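Local coordinates for glycoside Hydrolase (Bacteroides uniformis, PDB 5TA0), which probably hydrolyses agarose in a gut bacterium's agarose pathway and is captured here bound to a neoagaro-oligosaccharide in its glycan pocket, at residues A[571-576]-A[624-629]; A[52-57]-A[82-87]; A[474-479]-A[508-513]. All blocks are in the same frame, centred on the assembly; numbering follows the deposited sequence.

Interaction 1 (A[571-576]-A[624-629]); sequences GLSLLP and KFPDNG
Pro576 lies over the ring of Phe625, and this pair forms the apolar half of the contact. Pro576 CB sits over the centre of one ring face, 3.6 Å from the Phe625 centroid and 9° off the ring normal, as a CH-pi contact. Pro576 CG touches the ring rim at Phe625 CZ, also 3.6 Å away. The two side chains run side by side and point the same way. Phe625 presents a second surface to the other loop: Ser573 O lies at the edge of the ring, near its plane.

Ser573 supplies the polar half. Its backbone N gives a 2.9 Å hydrogen bond to Asp627 OD2, which accepts on its syn lone pair. A water donates to Asp627 OD2 and to Gly571 O. Asp627 OD1 is taken by a salt bridge to Arg568, so both carboxylate oxygens have partners. Arg568 also bonds Ser573 O and Gly629 O. Ser573 CB packs on Pro626 CG at 3.8 Å. Its hydroxyl turns back instead: with OG anti to the backbone N (chi1 175°), Ser573 OG accepts from Leu575 N at 3.0 Å, an ST turn.

Leu572 closes the other end. Leu572 CD2 lies 3.5 Å from Asn628 O and 3.6 Å from Asp627 OD2. Leu572 CD1 also packs on Asn628 O, with Gly629 O a little farther off.

One loop leads from the five-stranded sheet (558-568) to the four-stranded one (577-580); the other leads back (619-624 to 631-642). This is consistent with a two-sheet beta sandwich in the beta porphyranase A C-terminal region.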
loop_
_atom_site.group_PDB
_atom_site.type_symbol
_atom_site.label_atom_id
_atom_site.label_comp_id
_atom_site.label_asym_id
_atom_site.label_seq_id
_atom_site.Cartn_x
_atom_site.Cartn_y
_atom_site.Cartn_z
ATOM N N GLY A 571 3.691 28.805 1.713
ATOM C CA GLY A 571 3.740 30.157 2.301
ATOM C C GLY A 571 2.811 30.354 3.482
ATOM O O GLY A 571 2.943 31.323 4.234
ATOM N N LEU A 572 1.859 29.449 3.659
ATOM C CA LEU A 572 0.921 29.522 4.754
ATOM C C LEU A 572 1.424 28.687 5.920
ATOM O O LEU A 572 2.062 27.638 5.730
ATOM C CB LEU A 572 -0.456 29.064 4.318
ATOM C CG LEU A 572 -1.118 29.892 3.204
ATOM C CD1 LEU A 572 -2.464 29.314 2.785
ATOM C CD2 LEU A 572 -1.287 31.350 3.649
ATOM N N SER A 573 1.102 29.139 7.129
ATOM C CA SER A 573 1.668 28.564 8.351
ATOM C C SER A 573 1.252 27.098 8.548
ATOM O O SER A 573 0.085 26.743 8.343
ATOM C CB SER A 573 1.221 29.389 9.561
ATOM O OG SER A 573 1.655 28.802 10.775
ATOM N N LEU A 574 2.221 26.279 8.956
ATOM C CA LEU A 574 1.956 24.909 9.436
ATOM C C LEU A 574 2.189 24.818 10.958
ATOM O O LEU A 574 2.409 23.735 11.509
ATOM C CB LEU A 574 2.824 23.910 8.668
ATOM C CG LEU A 574 2.640 23.918 7.142
ATOM C CD1 LEU A 574 3.556 22.867 6.532
ATOM C CD2 LEU A 574 1.189 23.701 6.704
ATOM N N LEU A 575 2.114 25.973 11.634
ATOM C CA LEU A 575 2.387 26.095 13.062
ATOM C C LEU A 575 1.239 26.846 13.735
ATOM O O LEU A 575 1.425 27.960 14.263
ATOM C CB LEU A 575 3.722 26.813 13.293
ATOM C CG LEU A 575 4.957 26.052 12.807
ATOM C CD1 LEU A 575 6.163 26.985 12.823
ATOM C CD2 LEU A 575 5.231 24.813 13.647
ATOM N N PRO A 576 0.034 26.249 13.738
ATOM C CA PRO A 576 -1.054 26.865 14.462
ATOM C C PRO A 576 -0.796 26.844 15.966
ATOM O O PRO A 576 0.024 26.059 16.458
ATOM C CB PRO A 576 -2.243 25.962 14.137
ATOM C CG PRO A 576 -1.644 24.639 13.844
ATOM C CD PRO A 576 -0.347 24.936 13.171
ATOM N N LYS A 624 -5.602 27.432 15.980
ATOM C CA LYS A 624 -5.755 28.810 15.508
ATOM C C LYS A 624 -4.561 29.191 14.669
ATOM O O LYS A 624 -3.441 29.191 15.153
ATOM C CB LYS A 624 -5.911 29.791 16.674
ATOM C CG LYS A 624 -6.220 31.209 16.211
ATOM C CD LYS A 624 -6.222 32.194 17.370
ATOM C CE LYS A 624 -7.401 31.989 18.271
ATOM N NZ LYS A 624 -7.517 33.143 19.202
ATOM N N PHE A 625 -4.825 29.535 13.410
ATOM C CA PHE A 625 -3.781 29.915 12.471
ATOM C C PHE A 625 -3.714 31.436 12.358
ATOM O O PHE A 625 -4.740 32.097 12.529
ATOM C CB PHE A 625 -4.083 29.320 11.093
ATOM C CG PHE A 625 -3.982 27.809 11.038
ATOM C CD1 PHE A 625 -2.815 27.192 10.594
ATOM C CD2 PHE A 625 -5.048 27.017 11.439
ATOM C CE1 PHE A 625 -2.727 25.794 10.530
ATOM C CE2 PHE A 625 -4.955 25.622 11.392
ATOM C CZ PHE A 625 -3.796 25.027 10.949
ATOM N N PRO A 626 -2.518 31.967 12.037
ATOM C CA PRO A 626 -2.332 33.426 11.889
ATOM C C PRO A 626 -2.737 33.976 10.516
ATOM O O PRO A 626 -2.756 35.201 10.330
ATOM C CB PRO A 626 -0.833 33.589 12.084
ATOM C CG PRO A 626 -0.246 32.339 11.519
ATOM C CD PRO A 626 -1.225 31.267 11.953
ATOM N N ASP A 627 -3.080 33.099 9.572
ATOM C CA ASP A 627 -3.280 33.476 8.172
ATOM C C ASP A 627 -4.473 32.743 7.557
ATOM O O ASP A 627 -4.980 31.766 8.136
ATOM C CB ASP A 627 -2.001 33.250 7.370
ATOM C CG ASP A 627 -1.361 31.876 7.615
ATOM O OD1 ASP A 627 -1.947 31.034 8.354
ATOM O OD2 ASP A 627 -0.258 31.662 7.098
ATOM N N ASN A 628 -4.964 33.259 6.432
ATOM C CA ASN A 628 -6.152 32.733 5.766
ATOM C C ASN A 628 -5.799 31.673 4.731
ATOM O O ASN A 628 -4.778 31.788 4.059
ATOM C CB ASN A 628 -6.898 33.853 5.019
ATOM C CG ASN A 628 -7.524 34.858 5.953
ATOM O OD1 ASN A 628 -8.254 34.499 6.871
ATOM N ND2 ASN A 628 -7.252 36.137 5.715
ATOM N N GLY A 629 -6.660 30.657 4.611
ATOM C CA GLY A 629 -6.618 29.760 3.459
ATOM C C GLY A 629 -6.347 28.326 3.830
ATOM O O GLY A 629 -5.666 28.023 4.807
HETATM O O HOH W 1 1.097 33.496 5.545
#

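Interaction 2 (A[52-57]-A[82-87]); sequences HATINE and GRETGM. With AAL (3,6-anhydro-alpha-L-galactopyranose), chain C; GAL (beta-D-galactopyranose), chain B; EDO (1,2-ethanediol), chain J.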
loop_
_atom_site.group_PDB
_atom_site.type_symbol
_atom_site.label_atom_id
_atom_site.label_comp_id
_atom_site.label_asym_id
_atom_site.label_seq_id
_atom_site.Cartn_x
_atom_site.Cartn_y
_atom_site.Cartn_z
ATOM N N HIS A 52 3.441 -8.669 -7.696
ATOM C CA HIS A 52 2.280 -8.668 -8.598
ATOM C C HIS A 52 2.476 -9.750 -9.645
ATOM O O HIS A 52 2.799 -9.467 -10.793
ATOM C CB HIS A 52 2.139 -7.273 -9.218
ATOM C CG HIS A 52 0.846 -7.032 -9.937
ATOM N ND1 HIS A 52 0.413 -7.790 -11.005
ATOM C CD2 HIS A 52 -0.129 -6.126 -9.709
ATOM C CE1 HIS A 52 -0.758 -7.341 -11.419
ATOM N NE2 HIS A 52 -1.090 -6.317 -10.665
ATOM N N ALA A 53 2.249 -11.002 -9.254
ATOM C CA ALA A 53 2.504 -12.184 -10.073
ATOM C C ALA A 53 1.529 -13.276 -9.667
ATOM O O ALA A 53 0.726 -13.100 -8.764
ATOM C CB ALA A 53 3.950 -12.645 -9.909
ATOM N N THR A 54 1.592 -14.383 -10.375
ATOM C CA THR A 54 0.863 -15.581 -9.990
ATOM C C THR A 54 1.832 -16.751 -10.054
ATOM O O THR A 54 2.878 -16.687 -10.727
ATOM C CB THR A 54 -0.316 -15.885 -10.936
ATOM O OG1 THR A 54 0.181 -15.969 -12.274
ATOM C CG2 THR A 54 -1.381 -14.810 -10.846
ATOM N N ILE A 55 1.486 -17.830 -9.363
ATOM C CA ILE A 55 2.313 -19.047 -9.388
ATOM C C ILE A 55 2.321 -19.780 -10.724
ATOM O O ILE A 55 3.257 -20.536 -10.996
ATOM C CB ILE A 55 1.939 -20.031 -8.246
ATOM C CG1 ILE A 55 0.536 -20.623 -8.440
ATOM C CG2 ILE A 55 2.087 -19.352 -6.900
ATOM C CD1 ILE A 55 0.167 -21.655 -7.396
ATOM N N ASN A 56 1.327 -19.511 -11.575
ATOM C CA ASN A 56 1.109 -20.291 -12.804
ATOM C C ASN A 56 1.445 -19.557 -14.091
ATOM O O ASN A 56 1.341 -20.132 -15.159
ATOM C CB ASN A 56 -0.296 -20.906 -12.864
ATOM C CG ASN A 56 -1.398 -19.878 -12.765
ATOM O OD1 ASN A 56 -1.366 -18.985 -11.915
ATOM N ND2 ASN A 56 -2.390 -20.009 -13.616
ATOM N N GLU A 57 1.848 -18.295 -14.021
ATOM C CA GLU A 57 2.239 -17.609 -15.260
ATOM C C GLU A 57 3.393 -18.439 -15.891
ATOM O O GLU A 57 4.266 -18.942 -15.185
ATOM C CB GLU A 57 2.542 -16.121 -15.021
ATOM C CG GLU A 57 3.570 -15.774 -13.997
ATOM C CD GLU A 57 3.843 -14.295 -13.977
ATOM O OE1 GLU A 57 4.617 -13.878 -14.851
ATOM O OE2 GLU A 57 3.288 -13.569 -13.118
ATOM N N GLY A 82 -0.747 -12.801 -4.879
ATOM C CA GLY A 82 -0.405 -11.985 -6.053
ATOM C C GLY A 82 -1.659 -11.320 -6.594
ATOM O O GLY A 82 -2.665 -11.187 -5.892
ATOM N N ARG A 83 -1.581 -10.882 -7.835
ATOM C CA ARG A 83 -2.676 -10.163 -8.490
ATOM C C ARG A 83 -2.607 -10.462 -9.960
ATOM O O ARG A 83 -1.504 -10.642 -10.507
ATOM C CB ARG A 83 -2.552 -8.649 -8.238
ATOM C CG ARG A 83 -3.637 -7.764 -8.847
ATOM C CD ARG A 83 -3.610 -6.410 -8.169
ATOM N NE ARG A 83 -4.632 -5.451 -8.600
ATOM C CZ ARG A 83 -4.485 -4.519 -9.538
ATOM N NH1 ARG A 83 -5.440 -3.617 -9.721
ATOM N NH2 ARG A 83 -3.393 -4.446 -10.263
ATOM N N GLU A 84 -3.765 -10.564 -10.623
ATOM C CA GLU A 84 -3.781 -10.901 -12.040
ATOM C C GLU A 84 -5.048 -10.391 -12.705
ATOM O O GLU A 84 -6.153 -10.632 -12.239
ATOM C CB GLU A 84 -3.647 -12.418 -12.253
ATOM C CG GLU A 84 -2.834 -12.840 -13.472
ATOM C CD GLU A 84 -3.545 -12.699 -14.796
ATOM O OE1 GLU A 84 -2.891 -12.262 -15.771
ATOM O OE2 GLU A 84 -4.726 -13.048 -14.908
ATOM N N THR A 85 -4.863 -9.713 -13.830
ATOM C CA THR A 85 -5.956 -9.135 -14.615
ATOM C C THR A 85 -6.012 -9.619 -16.051
ATOM O O THR A 85 -6.993 -9.397 -16.754
ATOM C CB THR A 85 -5.884 -7.605 -14.644
ATOM O OG1 THR A 85 -4.816 -7.205 -15.508
ATOM C CG2 THR A 85 -5.698 -7.015 -13.260
ATOM N N GLY A 86 -4.967 -10.266 -16.535
ATOM C CA GLY A 86 -4.886 -10.622 -17.942
ATOM C C GLY A 86 -5.743 -11.795 -18.365
ATOM O O GLY A 86 -6.296 -11.773 -19.470
ATOM N N MET A 87 -5.888 -12.816 -17.523
ATOM C CA MET A 87 -6.679 -13.971 -17.938
ATOM C C MET A 87 -8.143 -13.578 -18.088
ATOM O O MET A 87 -8.792 -13.922 -19.101
ATOM C CB MET A 87 -6.537 -15.124 -16.951
ATOM C CG MET A 87 -7.279 -16.378 -17.418
ATOM S SD MET A 87 -7.177 -17.831 -16.358
ATOM C CE MET A 87 -5.558 -18.408 -16.762
HETATM C C1 AAL C . -1.551 -2.587 -14.662
HETATM C C2 AAL C . -2.958 -3.194 -14.835
HETATM C C3 AAL C . -2.909 -4.697 -15.049
HETATM C C4 AAL C . -1.942 -5.018 -16.166
HETATM C C5 AAL C . -0.648 -4.716 -15.478
HETATM C C6 AAL C . -0.859 -5.347 -14.138
HETATM O O2 AAL C . -3.625 -2.626 -15.968
HETATM O O3 AAL C . -2.273 -5.291 -13.912
HETATM O O4 AAL C . -2.008 -6.431 -16.453
HETATM O O5 AAL C . -0.488 -3.307 -15.294
HETATM C C1 GAL B . -1.493 -6.770 -17.739
HETATM C C2 GAL B . -1.769 -8.264 -17.934
HETATM C C3 GAL B . -1.433 -8.736 -19.353
HETATM C C4 GAL B . -2.061 -7.801 -20.379
HETATM C C5 GAL B . -1.644 -6.364 -20.078
HETATM C C6 GAL B . -2.218 -5.350 -21.064
HETATM O O2 GAL B . -0.990 -8.970 -16.968
HETATM O O3 GAL B . -1.840 -10.105 -19.539
HETATM O O4 GAL B . -3.494 -7.872 -20.288
HETATM O O5 GAL B . -2.094 -5.993 -18.766
HETATM O O6 GAL B . -1.813 -4.017 -20.704
HETATM C C1 EDO J . -4.869 -16.661 -13.588
HETATM O O1 EDO J . -4.247 -17.831 -13.070
HETATM C C2 EDO J . -5.323 -15.798 -12.438
HETATM O O2 EDO J . -6.476 -16.353 -11.810
HETATM O O HOH W 2 0.011 -10.347 -12.740
#
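His52 and Arg83 meet inside the glycan pocket of the parallel alpha/beta barrel, where the loop after strand 50-51 meets the C-terminal end of strand 80-84. Arg83 NH2 donates to His52 NE2 at 3.0 Å. The bond is edge to edge: NE2 lies near the guanidinium plane and NH2 lies 3° out of the imidazole plane. The two planes stand 81° apart. The base of the arginine packs on the same ring, with Arg83 CB 3.8 Å from the His52 centroid and over the face. An extended chain from CG to NE carries the guanidinium past the ring to its NE2 edge.

The ring is also held at its other nitrogen. One water links His52 ND1 to Arg83 O and donates to the carbonyl. His52 CE1 is 3.4 Å from C6 of the bound 3,6-anhydro-L-galactose, so the histidine forms part of the sugar-binding wall.

The backbones come close at Gly82, which follows a cis peptide bond. Gly82 CA makes a CA-H...O contact of 3.1 Å with Ala53 O, and Arg83 N adds a weak bond to the same oxygen. Further along, Thr54 CG2 packs at 3.6 Å on Glu84 CB.

A second shell fixes these groups. Phe370 meets His52 edge-to-face. Arg83 has a salt bridge to Glu199 through NE and a hydrogen bond to Asn202 through NH1. The Glu84 chain bends at chi2 (-76°) and brings its carboxylate to the start of helix 86-94. There Met87 N donates to the syn lone pair of Glu84 OE2 at 2.9 Å.

Interaction 3 (A[474-479]-A[508-513]); sequences EVRHLY and TCVICY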
loop_
_atom_site.group_PDB
_atom_site.type_symbol
_atom_site.label_atom_id
_atom_site.label_comp_id
_atom_site.label_asym_id
_atom_site.label_seq_id
_atom_site.Cartn_x
_atom_site.Cartn_y
_atom_site.Cartn_z
ATOM N N GLU A 474 23.768 -9.343 12.337
ATOM C CA GLU A 474 23.897 -9.177 10.894
ATOM C C GLU A 474 23.249 -7.853 10.504
ATOM O O GLU A 474 22.068 -7.626 10.778
ATOM C CB GLU A 474 23.265 -10.337 10.133
ATOM C CG GLU A 474 23.247 -10.135 8.627
ATOM C CD GLU A 474 22.742 -11.324 7.851
ATOM O OE1 GLU A 474 23.438 -12.364 7.786
ATOM O OE2 GLU A 474 21.674 -11.212 7.218
ATOM N N VAL A 475 24.030 -6.988 9.859
ATOM C CA VAL A 475 23.549 -5.720 9.329
ATOM C C VAL A 475 23.292 -5.880 7.852
ATOM O O VAL A 475 24.150 -6.361 7.110
ATOM C CB VAL A 475 24.602 -4.601 9.513
ATOM C CG1 VAL A 475 24.157 -3.283 8.882
ATOM C CG2 VAL A 475 24.940 -4.441 10.997
ATOM N N ARG A 476 22.112 -5.457 7.415
ATOM C CA ARG A 476 21.759 -5.381 5.992
ATOM C C ARG A 476 21.403 -3.930 5.678
ATOM O O ARG A 476 20.578 -3.337 6.364
ATOM C CB ARG A 476 20.559 -6.262 5.696
ATOM C CG ARG A 476 20.661 -7.698 6.185
ATOM C CD ARG A 476 19.345 -8.402 5.977
ATOM N NE ARG A 476 19.358 -9.759 6.500
ATOM C CZ ARG A 476 18.280 -10.533 6.531
ATOM N NH1 ARG A 476 17.116 -10.074 6.092
ATOM N NH2 ARG A 476 18.359 -11.761 7.012
ATOM N N HIS A 477 22.075 -3.330 4.687
ATOM C CA HIS A 477 21.936 -1.905 4.398
ATOM C C HIS A 477 21.765 -1.744 2.887
ATOM O O HIS A 477 22.660 -2.128 2.104
ATOM C CB HIS A 477 23.192 -1.170 4.886
ATOM C CG HIS A 477 23.133 0.323 4.817
ATOM N ND1 HIS A 477 24.282 1.089 4.812
ATOM C CD2 HIS A 477 22.106 1.197 4.761
ATOM C CE1 HIS A 477 23.962 2.365 4.780
ATOM N NE2 HIS A 477 22.645 2.464 4.750
ATOM N N LEU A 478 20.604 -1.208 2.489
ATOM C CA LEU A 478 20.244 -0.999 1.092
ATOM C C LEU A 478 20.284 0.484 0.778
ATOM O O LEU A 478 19.514 1.260 1.335
ATOM C CB LEU A 478 18.864 -1.573 0.795
ATOM C CG LEU A 478 18.428 -1.459 -0.668
ATOM C CD1 LEU A 478 19.300 -2.278 -1.595
ATOM C CD2 LEU A 478 16.979 -1.906 -0.776
ATOM N N TYR A 479 21.210 0.880 -0.113
ATOM C CA TYR A 479 21.442 2.295 -0.414
ATOM C C TYR A 479 21.948 2.457 -1.851
ATOM O O TYR A 479 22.278 1.477 -2.519
ATOM C CB TYR A 479 22.475 2.886 0.589
ATOM C CG TYR A 479 23.845 2.255 0.544
ATOM C CD1 TYR A 479 24.132 1.101 1.277
ATOM C CD2 TYR A 479 24.853 2.796 -0.263
ATOM C CE1 TYR A 479 25.394 0.504 1.231
ATOM C CE2 TYR A 479 26.111 2.215 -0.313
ATOM C CZ TYR A 479 26.381 1.073 0.435
ATOM O OH TYR A 479 27.633 0.477 0.379
ATOM N N THR A 508 17.504 2.014 3.748
ATOM C CA THR A 508 16.900 1.148 4.769
ATOM C C THR A 508 17.964 0.231 5.308
ATOM O O THR A 508 18.814 -0.274 4.532
ATOM C CB THR A 508 15.753 0.310 4.155
ATOM O OG1 THR A 508 14.834 1.169 3.490
ATOM C CG2 THR A 508 14.986 -0.475 5.208
ATOM N N CYS A 509 17.934 -0.040 6.616
ATOM C CA CYS A 509 18.679 -1.150 7.157
ATOM C C CYS A 509 17.754 -2.116 7.896
ATOM O O CYS A 509 16.737 -1.704 8.470
ATOM C CB CYS A 509 19.819 -0.716 8.081
ATOM S SG CYS A 509 19.342 0.255 9.533
ATOM N N VAL A 510 18.117 -3.390 7.834
ATOM C CA VAL A 510 17.493 -4.444 8.644
ATOM C C VAL A 510 18.637 -5.039 9.466
ATOM O O VAL A 510 19.584 -5.619 8.889
ATOM C CB VAL A 510 16.786 -5.524 7.799
ATOM C CG1 VAL A 510 16.334 -6.704 8.668
ATOM C CG2 VAL A 510 15.604 -4.923 7.045
ATOM N N ILE A 511 18.540 -4.866 10.781
ATOM C CA ILE A 511 19.572 -5.348 11.719
ATOM C C ILE A 511 19.012 -6.587 12.380
ATOM O O ILE A 511 17.923 -6.561 12.957
ATOM C CB ILE A 511 19.909 -4.267 12.748
ATOM C CG1 ILE A 511 20.377 -2.974 12.058
ATOM C CG2 ILE A 511 20.982 -4.771 13.723
ATOM C CD1 ILE A 511 20.228 -1.730 12.875
ATOM N N CYS A 512 19.730 -7.696 12.244
ATOM C CA CYS A 512 19.285 -8.989 12.731
ATOM C C CYS A 512 20.117 -9.364 13.961
ATOM O O CYS A 512 21.309 -9.633 13.837
ATOM C CB CYS A 512 19.407 -10.053 11.634
ATOM S SG CYS A 512 18.726 -9.559 10.024
ATOM N N TYR A 513 19.488 -9.351 15.128
ATOM C CA TYR A 513 20.158 -9.771 16.379
ATOM C C TYR A 513 19.832 -11.226 16.607
ATOM O O TYR A 513 18.667 -11.609 16.535
ATOM C CB TYR A 513 19.684 -8.958 17.562
ATOM C CG TYR A 513 19.915 -7.464 17.459
ATOM C CD1 TYR A 513 21.040 -6.856 18.003
ATOM C CD2 TYR A 513 19.009 -6.645 16.807
ATOM C CE1 TYR A 513 21.251 -5.491 17.922
ATOM C CE2 TYR A 513 19.213 -5.280 16.708
ATOM C CZ TYR A 513 20.329 -4.698 17.264
ATOM O OH TYR A 513 20.504 -3.347 17.147
#
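Arg476 and Cys512 meet on one face of an antiparallel strand pair. Cys512 SG stands 3.4 Å above the guanidinium plane of Arg476, offset toward its rim, and is 3.6 Å from Arg476 NE. The strand axes approach to 4.7 Å at 171°. Six backbone hydrogen bonds pair Glu474 with Cys512, Arg476 with Val510 and Leu478 with Thr508.

The close side-chain packing is at Arg476. With CG anti to its carbonyl carbon (chi1 -51°), the extended chain passes Val510 O and lays the guanidinium beside Glu474 and Cys512. Arg476 NE forms a 2.8 Å salt bridge with Glu474 OE2, in the guanidinium plane. Leu478, Thr508 and Val510 share this face and lie under Leu416 of helix 411-416. Its solvent side is at Glu474 and Cys512, which are partly exposed.

The opposite face carries Val475, His477, Cys509 and Ile511. It is buried under strand 500-503, yet sparse in side-chain contacts between the two strands. His477 CD2 lies 3.6 Å from Thr508 O, which sits at the ring edge in its plane. Phe501 meets His477 edge-to-face, as layers pack in a beta sandwich.

Asp419 makes a second salt bridge at Arg476 NH2, and the carbonyls of Leu416 and Lys418 accept from NH1. Two carboxylates and two carbonyls thus grip one buried guanidinium, which probably keeps it charged and ties the sheet to the end of helix 411-416 and the residues just after it.

Overall arrangement
The three contacts lie in three separate parts of one chain and do not touch. Interaction 2 comes first in sequence, at the first two strands of the eight-stranded parallel barrel sheet. Interaction 3 follows, on neighbouring strands 472-481 and 508-514 of the beta-sandwich domain. Interaction 1 comes last, in loops between the two C-terminal sheets. Centres of interactions 2 and 3 are 31 Å apart, those of 1 and 3 are 40 Å apart, and those of 1 and 2 are 48 Å apart, on opposite sides of the chain's centre. Interaction 2 alone of the three contributes residues to the glycan pocket, at the barrel. Interaction 3 lies within one accompanying beta module and interaction 1 within the other.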